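Local atomic coordinates of bacillaene synthase decarboxylase PksI (Bacillus subtilis, PDB entry 4Q1K), a protein that decarboxylates the 3-methylglutaconyl group carried by PksL to a 3-methylcrotonyl group during biosynthesis of the antibiotic bacillaene. Residues Val145-Phe150 / Ala181-Gly186; Lys167-Ser172 / Arg192-Lys197; Gly132-Ile137 / Ala161-Pro166; Ile139-Ser144 / Leu199-Val204. The protein carries 1 engineered substitution. All coordinates share one frame; numbering follows the deposited sequence.

Contact 1. Residues Val145-Phe150 / Ala181-Gly186; sequences VYTANF and AGSYRG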
# COMPACT_ATOMS: atom_id res chain seq x y z
N VAL B 145 -16.96 15.54 -1.68
CA VAL B 145 -17.10 14.29 -2.47
C VAL B 145 -15.93 14.09 -3.42
O VAL B 145 -15.48 15.03 -4.03
CB VAL B 145 -18.43 14.29 -3.19
CG1 VAL B 145 -18.51 13.08 -4.10
CG2 VAL B 145 -19.52 14.14 -2.12
N TYR B 146 -15.40 12.86 -3.46
CA TYR B 146 -14.25 12.52 -4.36
C TYR B 146 -14.68 11.35 -5.20
O TYR B 146 -15.22 10.39 -4.69
CB TYR B 146 -12.98 12.21 -3.57
CG TYR B 146 -12.62 13.46 -2.73
CD1 TYR B 146 -12.03 14.57 -3.32
CD2 TYR B 146 -12.95 13.51 -1.36
CE1 TYR B 146 -11.82 15.75 -2.58
CE2 TYR B 146 -12.73 14.65 -0.61
CZ TYR B 146 -12.20 15.80 -1.25
OH TYR B 146 -11.93 16.91 -0.55
N THR B 147 -14.44 11.42 -6.52
CA THR B 147 -14.86 10.24 -7.31
C THR B 147 -13.96 10.18 -8.57
O THR B 147 -13.59 11.20 -9.11
CB THR B 147 -16.33 10.33 -7.71
OG1 THR B 147 -16.67 9.28 -8.62
CG2 THR B 147 -16.60 11.64 -8.47
N ALA B 148 -13.60 8.98 -9.00
CA ALA B 148 -12.99 8.84 -10.36
C ALA B 148 -14.14 8.31 -11.19
O ALA B 148 -14.36 7.05 -11.26
CB ALA B 148 -11.85 7.82 -10.28
N ASN B 149 -15.01 9.23 -11.61
CA ASN B 149 -16.35 8.81 -12.13
C ASN B 149 -16.47 8.43 -13.64
O ASN B 149 -17.57 8.18 -14.07
CB ASN B 149 -17.40 9.86 -11.77
CG ASN B 149 -17.21 11.16 -12.49
OD1 ASN B 149 -16.17 11.40 -13.12
ND2 ASN B 149 -18.23 12.04 -12.40
N PHE B 150 -15.34 8.33 -14.34
CA PHE B 150 -15.20 7.98 -15.77
C PHE B 150 -16.16 6.87 -16.15
O PHE B 150 -16.98 7.01 -17.07
CB PHE B 150 -13.73 7.55 -16.05
CG PHE B 150 -12.72 8.54 -15.50
CD1 PHE B 150 -12.44 9.73 -16.17
CD2 PHE B 150 -12.10 8.28 -14.27
CE1 PHE B 150 -11.51 10.66 -15.67
CE2 PHE B 150 -11.17 9.20 -13.76
CZ PHE B 150 -10.85 10.35 -14.46
N ALA B 181 -16.59 3.58 -10.06
CA ALA B 181 -16.81 5.03 -10.27
C ALA B 181 -17.71 5.63 -9.21
O ALA B 181 -18.43 6.60 -9.43
CB ALA B 181 -17.39 5.29 -11.68
N GLY B 182 -17.61 5.08 -8.01
CA GLY B 182 -18.49 5.53 -6.91
C GLY B 182 -18.03 6.89 -6.38
O GLY B 182 -16.91 7.34 -6.63
N SER B 183 -18.93 7.55 -5.66
CA SER B 183 -18.60 8.81 -4.97
C SER B 183 -18.34 8.58 -3.51
O SER B 183 -19.16 7.93 -2.84
CB SER B 183 -19.79 9.76 -5.06
OG SER B 183 -19.80 10.26 -6.42
N TYR B 184 -17.25 9.13 -2.98
CA TYR B 184 -16.90 8.96 -1.57
C TYR B 184 -16.72 10.29 -0.88
O TYR B 184 -16.01 11.13 -1.41
CB TYR B 184 -15.53 8.31 -1.49
CG TYR B 184 -15.48 6.94 -2.15
CD1 TYR B 184 -15.34 6.78 -3.52
CD2 TYR B 184 -15.57 5.79 -1.37
CE1 TYR B 184 -15.35 5.47 -4.11
CE2 TYR B 184 -15.57 4.51 -1.96
CZ TYR B 184 -15.43 4.37 -3.33
OH TYR B 184 -15.46 3.11 -3.88
N ARG B 185 -17.39 10.48 0.26
CA ARG B 185 -16.97 11.63 1.10
C ARG B 185 -15.55 11.51 1.54
O ARG B 185 -15.05 10.40 1.70
CB ARG B 185 -17.87 11.77 2.36
CG ARG B 185 -19.33 11.98 2.00
CD ARG B 185 -19.68 13.43 1.71
NE ARG B 185 -20.97 13.48 1.02
CZ ARG B 185 -21.56 14.56 0.54
NH1 ARG B 185 -20.97 15.76 0.66
NH2 ARG B 185 -22.74 14.45 -0.10
N GLY B 186 -14.89 12.63 1.86
CA GLY B 186 -13.53 12.49 2.41
C GLY B 186 -13.54 11.64 3.67
O GLY B 186 -12.57 10.84 3.92
O HOH W 1 -14.51 6.57 -7.85
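The carbonyl oxygen of G182 is gripped by two groups: T147 OG1 donates to it at 2.8 Å, from well above the carbonyl plane, and water 1 lies at 2.8 Å from the same G182 O. That water accepts from A148 N, so it bridges A148 N and G182 O just past the end of strand 145-147. With OG1 opposite its own backbone N (chi1 172°), T147 turns its hydroxyl to the 181-186 segment. Strands 145-147 and 183-185 run antiparallel, and Y146 and Y184 form their hydrogen-bonded pair, Y146 N to Y184 O at 2.8 Å and Y184 N to Y146 O at 2.9 Å. Together with strand 123-125 they make the small three-stranded sheet that accompanies the main sheet in this crotonase-like fold. The two tyrosines share one sheet face, their hydroxyls held elsewhere, Y146 OH by M120 and S141 and Y184 OH by E176. On the face of V145 and R185, the valine CG2 sits over the centre of the arginine guanidinium, 3.3 Å above its plane. A bend at chi2 (-84°) folds R185 back over the valine, and its NH1 bonds to E143 O. Beyond the strands, A181 CB rests 3.7 Å from N149 CA.

Contact 2. Residues Lys167-Ser172 / Arg192-Lys197; sequences KKLGFS and RGVPFK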
# COMPACT_ATOMS: atom_id res chain seq x y z
N LYS B 167 -1.22 4.01 -7.35
CA LYS B 167 0.06 4.48 -6.73
C LYS B 167 -0.21 5.21 -5.35
O LYS B 167 0.57 5.09 -4.41
CB LYS B 167 0.65 5.48 -7.76
CG LYS B 167 1.99 6.08 -7.32
CD LYS B 167 2.96 5.02 -6.89
CE LYS B 167 3.42 4.14 -8.03
NZ LYS B 167 4.70 3.43 -7.68
N LYS B 168 -1.24 6.04 -5.28
CA LYS B 168 -1.42 6.87 -4.08
C LYS B 168 -2.36 6.23 -3.05
O LYS B 168 -2.18 6.48 -1.85
CB LYS B 168 -2.03 8.21 -4.51
CG LYS B 168 -1.10 9.13 -5.37
CD LYS B 168 0.21 9.39 -4.63
CE LYS B 168 1.15 10.23 -5.48
NZ LYS B 168 0.92 11.67 -5.14
N LEU B 169 -3.42 5.52 -3.54
CA LEU B 169 -4.42 4.95 -2.59
C LEU B 169 -4.24 3.47 -2.48
O LEU B 169 -4.94 2.85 -1.63
CB LEU B 169 -5.84 5.15 -3.08
CG LEU B 169 -6.14 6.62 -3.15
CD1 LEU B 169 -7.60 6.90 -3.54
CD2 LEU B 169 -5.82 7.15 -1.75
N GLY B 170 -3.36 2.87 -3.27
CA GLY B 170 -3.10 1.42 -3.03
C GLY B 170 -3.90 0.61 -4.05
O GLY B 170 -4.93 1.06 -4.54
N PHE B 171 -3.38 -0.57 -4.40
CA PHE B 171 -3.97 -1.41 -5.42
C PHE B 171 -5.44 -1.75 -5.15
O PHE B 171 -6.30 -1.57 -6.01
CB PHE B 171 -3.18 -2.79 -5.47
CG PHE B 171 -3.72 -3.65 -6.60
CD1 PHE B 171 -3.30 -3.43 -7.90
CD2 PHE B 171 -4.74 -4.62 -6.37
CE1 PHE B 171 -3.79 -4.19 -9.00
CE2 PHE B 171 -5.27 -5.36 -7.45
CZ PHE B 171 -4.77 -5.18 -8.74
N SER B 172 -5.74 -2.20 -3.93
CA SER B 172 -7.05 -2.72 -3.67
C SER B 172 -8.12 -1.66 -3.71
O SER B 172 -9.18 -1.79 -4.39
CB SER B 172 -7.01 -3.43 -2.25
OG SER B 172 -8.30 -4.00 -2.04
N ARG B 192 -11.78 4.27 5.16
CA ARG B 192 -11.28 3.12 4.40
C ARG B 192 -9.78 3.01 4.54
O ARG B 192 -9.18 2.06 4.07
CB ARG B 192 -11.74 3.16 2.90
CG ARG B 192 -13.27 3.11 2.70
CD ARG B 192 -13.95 1.79 3.13
NE ARG B 192 -13.37 0.76 2.32
CZ ARG B 192 -13.75 0.46 1.07
NH1 ARG B 192 -14.79 1.11 0.48
NH2 ARG B 192 -13.12 -0.49 0.37
N GLY B 193 -9.12 4.01 5.14
CA GLY B 193 -7.73 3.89 5.48
C GLY B 193 -6.67 4.62 4.58
O GLY B 193 -5.46 4.29 4.63
N VAL B 194 -7.07 5.71 3.93
CA VAL B 194 -6.16 6.41 2.95
C VAL B 194 -5.07 7.14 3.73
O VAL B 194 -5.26 7.51 4.94
CB VAL B 194 -6.90 7.37 2.05
CG1 VAL B 194 -7.93 6.62 1.21
CG2 VAL B 194 -7.56 8.51 2.84
N PRO B 195 -3.90 7.27 3.12
CA PRO B 195 -2.74 7.92 3.83
C PRO B 195 -2.82 9.45 3.83
O PRO B 195 -1.90 10.12 4.39
CB PRO B 195 -1.55 7.47 2.95
CG PRO B 195 -2.15 7.38 1.57
CD PRO B 195 -3.50 6.74 1.80
N PHE B 196 -3.78 10.00 3.12
CA PHE B 196 -3.88 11.48 3.06
C PHE B 196 -4.49 12.01 4.36
O PHE B 196 -5.38 11.39 4.95
CB PHE B 196 -4.90 11.95 2.00
CG PHE B 196 -4.64 11.38 0.62
CD1 PHE B 196 -3.35 11.04 0.24
CD2 PHE B 196 -5.70 11.11 -0.23
CE1 PHE B 196 -3.09 10.54 -1.03
CE2 PHE B 196 -5.45 10.55 -1.48
CZ PHE B 196 -4.15 10.24 -1.86
N LYS B 197 -4.00 13.19 4.77
CA LYS B 197 -4.65 13.96 5.82
C LYS B 197 -6.05 14.32 5.39
O LYS B 197 -6.20 14.80 4.27
CB LYS B 197 -3.91 15.27 6.01
CG LYS B 197 -4.39 15.97 7.32
CD LYS B 197 -3.75 15.28 8.52
CE LYS B 197 -4.26 16.02 9.78
NZ LYS B 197 -3.50 15.60 10.99
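The L169 side chain crosses that of F196 at about a right angle, its CD2 methyl reaching F196 CE2 at 3.4 Å and F196 CZ at 3.5 Å. The same methyl meets V194 CG1 at 3.7 Å, so a single branch of the leucine carries most of the contact. With CG anti to the carbonyl carbon (chi1 -63°) and CD1 extended, the other methyl, CD2, is left to meet the loop. K168 approaches differently: its CB stands at the rim of the F196 ring, in the ring plane and 4.0 Å from CZ, while the rest of its bent chain leads away until NZ donates to L133 O. P195 CG lies 3.5 Å from K168 O, an oxygen that also bonds to a glycerol probably left from crystallisation. No hydrogen bond joins the two segments. The loop also lies at the trimer interface, where P195 O accepts from R192 NH2 of a neighbouring subunit and F196 packs on S172 of that same subunit. Within the chain, the end of helix 161-169 rests on the loop between helix 186-192 and strand 197-199, with L169 also touching I177 of helix 171-180 and F196 lying on V138 and L140 of strand 137-141.

Contact 3. Residues Gly132-Ile137 / Ala161-Pro166; sequences GLFADI and ATFIVP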
# COMPACT_ATOMS: atom_id res chain seq x y z
N GLY B 132 -5.33 16.30 -8.83
CA GLY B 132 -4.88 16.54 -7.47
C GLY B 132 -4.03 15.40 -6.95
O GLY B 132 -3.07 15.64 -6.25
N LEU B 133 -4.33 14.18 -7.36
CA LEU B 133 -3.59 12.99 -6.85
C LEU B 133 -2.16 12.95 -7.34
O LEU B 133 -1.31 12.23 -6.76
CB LEU B 133 -4.29 11.66 -7.27
CG LEU B 133 -5.67 11.51 -6.68
CD1 LEU B 133 -6.24 10.19 -7.27
CD2 LEU B 133 -5.58 11.38 -5.13
N PHE B 134 -1.82 13.66 -8.44
CA PHE B 134 -0.43 13.72 -8.85
C PHE B 134 0.42 14.67 -8.06
O PHE B 134 1.63 14.74 -8.25
CB PHE B 134 -0.36 14.18 -10.29
CG PHE B 134 -0.56 13.04 -11.29
CD1 PHE B 134 0.51 12.17 -11.59
CD2 PHE B 134 -1.81 12.82 -11.92
CE1 PHE B 134 0.35 11.09 -12.48
CE2 PHE B 134 -1.96 11.81 -12.86
CZ PHE B 134 -0.88 10.92 -13.12
N ALA B 135 -0.19 15.43 -7.15
CA ALA B 135 0.61 16.31 -6.21
C ALA B 135 1.33 15.44 -5.17
O ALA B 135 1.04 14.26 -5.01
CB ALA B 135 -0.34 17.27 -5.48
N ASP B 136 2.43 15.97 -4.59
CA ASP B 136 3.32 15.15 -3.77
C ASP B 136 2.65 14.97 -2.41
O ASP B 136 2.86 13.98 -1.74
CB ASP B 136 4.58 16.02 -3.54
CG ASP B 136 5.25 16.34 -4.89
OD1 ASP B 136 5.72 15.35 -5.55
OD2 ASP B 136 5.06 17.46 -5.41
N ILE B 137 1.81 15.95 -2.03
CA ILE B 137 1.06 15.87 -0.74
C ILE B 137 -0.39 16.13 -1.01
O ILE B 137 -0.69 17.16 -1.70
CB ILE B 137 1.58 16.87 0.28
CG1 ILE B 137 2.97 16.38 0.71
CG2 ILE B 137 0.70 16.77 1.57
CD1 ILE B 137 3.81 17.45 1.39
N ALA B 161 -5.40 8.15 -14.53
CA ALA B 161 -6.10 7.70 -13.33
C ALA B 161 -5.69 6.25 -13.04
O ALA B 161 -5.59 5.86 -11.86
CB ALA B 161 -7.60 7.79 -13.58
N THR B 162 -5.51 5.40 -14.08
CA THR B 162 -5.25 3.96 -13.70
C THR B 162 -3.84 3.73 -13.20
O THR B 162 -3.53 2.67 -12.65
CB THR B 162 -5.48 3.01 -14.95
OG1 THR B 162 -4.46 3.32 -15.96
CG2 THR B 162 -6.88 3.28 -15.56
N PHE B 163 -2.99 4.75 -13.30
CA PHE B 163 -1.63 4.61 -12.72
C PHE B 163 -1.63 5.32 -11.35
O PHE B 163 -1.19 4.75 -10.34
CB PHE B 163 -0.68 5.32 -13.68
CG PHE B 163 0.71 5.45 -13.11
CD1 PHE B 163 1.49 4.31 -13.00
CD2 PHE B 163 1.16 6.66 -12.59
CE1 PHE B 163 2.79 4.39 -12.48
CE2 PHE B 163 2.44 6.72 -12.00
CZ PHE B 163 3.25 5.57 -11.94
N ILE B 164 -2.17 6.57 -11.27
CA ILE B 164 -1.96 7.39 -10.04
C ILE B 164 -2.89 6.98 -8.91
O ILE B 164 -2.55 7.12 -7.72
CB ILE B 164 -2.02 8.90 -10.36
CG1 ILE B 164 -1.30 9.76 -9.25
CG2 ILE B 164 -3.47 9.31 -10.50
CD1 ILE B 164 0.20 9.46 -9.05
N VAL B 165 -4.06 6.45 -9.25
CA VAL B 165 -4.95 6.00 -8.17
C VAL B 165 -4.37 4.78 -7.35
O VAL B 165 -4.31 4.88 -6.16
CB VAL B 165 -6.44 5.84 -8.67
CG1 VAL B 165 -7.33 5.31 -7.49
CG2 VAL B 165 -7.00 7.19 -9.26
N PRO B 166 -3.94 3.69 -8.00
CA PRO B 166 -3.27 2.62 -7.28
C PRO B 166 -1.99 3.17 -6.62
O PRO B 166 -1.63 2.75 -5.53
CB PRO B 166 -2.91 1.59 -8.36
CG PRO B 166 -3.72 1.95 -9.61
CD PRO B 166 -4.13 3.41 -9.46
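I164 swings CG1 opposite its backbone N (chi1 -159°), while F134 sends its ring opposite its own carbonyl carbon (chi1 -84°), and the two side chains meet with the isoleucine laid over one face of the ring. I164 CG1 is 3.7 Å from the centroid of the F134 ring and only 8° off the ring normal, a CH-pi contact placed over the centre. The other carbons spread across the same ring: CB touches F134 CZ at 3.6 Å, CD1 reaches F134 CD1 at 3.7 Å, and CG2 approaches F134 CE2 at 3.8 Å. Most of the isoleucine side chain is therefore used on a single aromatic face. In this crotonase-like fold the contact brings the end of helix 127-133, and the turn that leads from it to strand 137-141, against the first turns of helix 161-169. One residue before the phenylalanine, L133 presses its CD1 on V165 CG2 at 3.7 Å, the two side chains crossing at a slant. The carbonyl oxygen of L133 faces I164 CG1 at 3.5 Å. F134 CE1 also comes to the rim of the F163 ring, a looser approach, and L238 of the long helix 220-252 packs on F134.

Contact 4. Residues Ile139-Ser144 / Leu199-Val204; sequences ILSRES and LPRAEV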
# COMPACT_ATOMS: atom_id res chain seq x y z
N ILE B 139 -4.38 16.69 0.47
CA ILE B 139 -5.18 16.80 1.73
C ILE B 139 -6.64 16.81 1.30
O ILE B 139 -6.97 17.55 0.40
CB ILE B 139 -4.90 18.20 2.38
CG1 ILE B 139 -3.40 18.34 2.71
CG2 ILE B 139 -5.72 18.32 3.69
CD1 ILE B 139 -2.99 19.84 2.81
N LEU B 140 -7.51 16.03 1.91
CA LEU B 140 -8.90 16.03 1.55
C LEU B 140 -9.75 16.72 2.63
O LEU B 140 -9.32 16.83 3.77
CB LEU B 140 -9.44 14.59 1.44
CG LEU B 140 -8.65 13.62 0.54
CD1 LEU B 140 -9.39 12.25 0.60
CD2 LEU B 140 -8.53 14.17 -0.88
N SER B 141 -10.97 17.13 2.22
CA SER B 141 -11.96 17.64 3.15
C SER B 141 -12.95 16.52 3.52
O SER B 141 -13.44 15.73 2.70
CB SER B 141 -12.74 18.76 2.45
OG SER B 141 -14.12 18.75 2.89
N ARG B 142 -13.26 16.44 4.82
CA ARG B 142 -14.10 15.39 5.27
C ARG B 142 -15.49 15.36 4.60
O ARG B 142 -16.08 14.27 4.38
CB ARG B 142 -14.27 15.66 6.82
CG ARG B 142 -14.78 14.43 7.56
CD ARG B 142 -14.78 14.61 9.11
NE ARG B 142 -13.46 14.84 9.74
CZ ARG B 142 -13.34 15.34 10.98
NH1 ARG B 142 -14.43 15.66 11.67
NH2 ARG B 142 -12.16 15.51 11.54
N GLU B 143 -16.05 16.58 4.37
CA GLU B 143 -17.44 16.69 3.94
C GLU B 143 -17.57 16.83 2.40
O GLU B 143 -18.67 16.74 1.86
CB GLU B 143 -18.17 17.82 4.73
CG GLU B 143 -17.68 19.24 4.44
CD GLU B 143 -16.57 19.67 5.42
OE1 GLU B 143 -15.41 19.08 5.36
OE2 GLU B 143 -16.83 20.58 6.25
N SER B 144 -16.44 16.87 1.70
CA SER B 144 -16.46 16.93 0.22
C SER B 144 -16.56 15.57 -0.41
O SER B 144 -16.15 14.53 0.25
CB SER B 144 -15.19 17.60 -0.25
OG SER B 144 -15.27 19.01 0.21
N LEU B 199 -9.45 16.57 6.70
CA LEU B 199 -9.80 17.61 7.70
C LEU B 199 -11.13 18.22 7.33
O LEU B 199 -11.54 18.15 6.16
CB LEU B 199 -8.76 18.80 7.62
CG LEU B 199 -7.35 18.38 8.08
CD1 LEU B 199 -6.41 19.55 7.80
CD2 LEU B 199 -7.47 18.26 9.60
N PRO B 200 -11.82 18.85 8.32
CA PRO B 200 -12.95 19.72 8.02
C PRO B 200 -12.54 20.69 6.88
O PRO B 200 -11.42 21.20 6.91
CB PRO B 200 -13.16 20.45 9.36
CG PRO B 200 -12.72 19.39 10.35
CD PRO B 200 -11.40 18.95 9.74
N ARG B 201 -13.40 20.88 5.90
CA ARG B 201 -13.13 21.85 4.84
C ARG B 201 -12.52 23.16 5.36
O ARG B 201 -11.58 23.66 4.73
CB ARG B 201 -14.35 22.12 3.99
CG ARG B 201 -14.26 23.31 3.03
CD ARG B 201 -15.59 23.55 2.29
NE ARG B 201 -15.95 22.37 1.53
CZ ARG B 201 -17.20 21.94 1.30
NH1 ARG B 201 -18.24 22.61 1.78
NH2 ARG B 201 -17.41 20.83 0.61
N ALA B 202 -13.06 23.73 6.44
CA ALA B 202 -12.58 25.09 6.92
C ALA B 202 -11.13 25.05 7.38
O ALA B 202 -10.57 26.09 7.67
CB ALA B 202 -13.47 25.59 8.11
N GLU B 203 -10.54 23.85 7.58
CA GLU B 203 -9.19 23.74 8.11
C GLU B 203 -8.17 23.37 6.98
O GLU B 203 -6.97 23.39 7.21
CB GLU B 203 -9.17 22.66 9.20
CG GLU B 203 -9.89 23.19 10.44
CD GLU B 203 -10.09 22.09 11.47
OE1 GLU B 203 -9.21 21.21 11.62
OE2 GLU B 203 -11.15 22.08 12.11
N VAL B 204 -8.65 23.01 5.76
CA VAL B 204 -7.76 22.32 4.81
C VAL B 204 -6.71 23.34 4.33
O VAL B 204 -5.53 23.05 4.28
CB VAL B 204 -8.60 21.79 3.59
CG1 VAL B 204 -7.69 21.43 2.37
CG2 VAL B 204 -9.46 20.56 4.05
O HOH W 2 -15.57 22.64 7.57
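R201 lies along the turn that follows strand 137-141, and each part of its side chain meets something there. This is the edge of the main sheet of the crotonase-like fold, where strand 137-141 runs parallel to the outer strand 197-199 and the chain then enters helix 201-215. R201 CB rests against the E143 OE1 and S141 OG pair, 3.5 Å from OE1 and 3.6 Å from OG. The chain extends from it with CG opposite the backbone N (chi1 168°) and bends at chi3; NE bonds to Q121 O. CZ lies beneath E143 CG, which stands 4.1 Å above the centre of the guanidinium plane. At the tip, NH2 donates to S144 OG at 2.8 Å, close to the guanidinium plane and fairly straight (157°).

The carboxylate of E143 works at the other end of the arginine. Its OE1 takes R201 N at 2.8 Å, on the syn side but tilted out of the carboxylate plane, and S141 OG at 2.8 Å, both from the same face of that plane; the position of the E143 carboxylate at the N-terminal end of helix 201-215 would probably stabilise its negative charge. The strands themselves are joined by L199 N to L140 O and by R142 N to L199 O. V204 CG1 packs on I139 CG2, joining helix to strand, while P200 CG lies over one face of the R142 guanidinium, offset toward its rim. Water 2 donates to E143 OE2 at 2.8 Å and accepts from A202 N.

From the N terminus, contacts 3, 4 and 1 open in turn, on the end of helix 127-133, strand 137-141 and strand 145-147. Contact 3 closes first, at helix 161-169, and contact 2 opens on the same helix directly after it. Strand 183-185 closes contact 1, the loop 192-197 closes contact 2, and the end of strand 197-199 and the start of helix 201-215 close contact 4 last. Contacts 1 and 2 thus lie within contact 4, contact 1 crosses 2 and 3, and contact 3 crosses 4. Together they tie the small sheet, the main-sheet edge and the helices between them. Probable hydrogen bonds, G186 N to S144 O and K197 O to L140 N, join contacts 1 and 2 to contact 4.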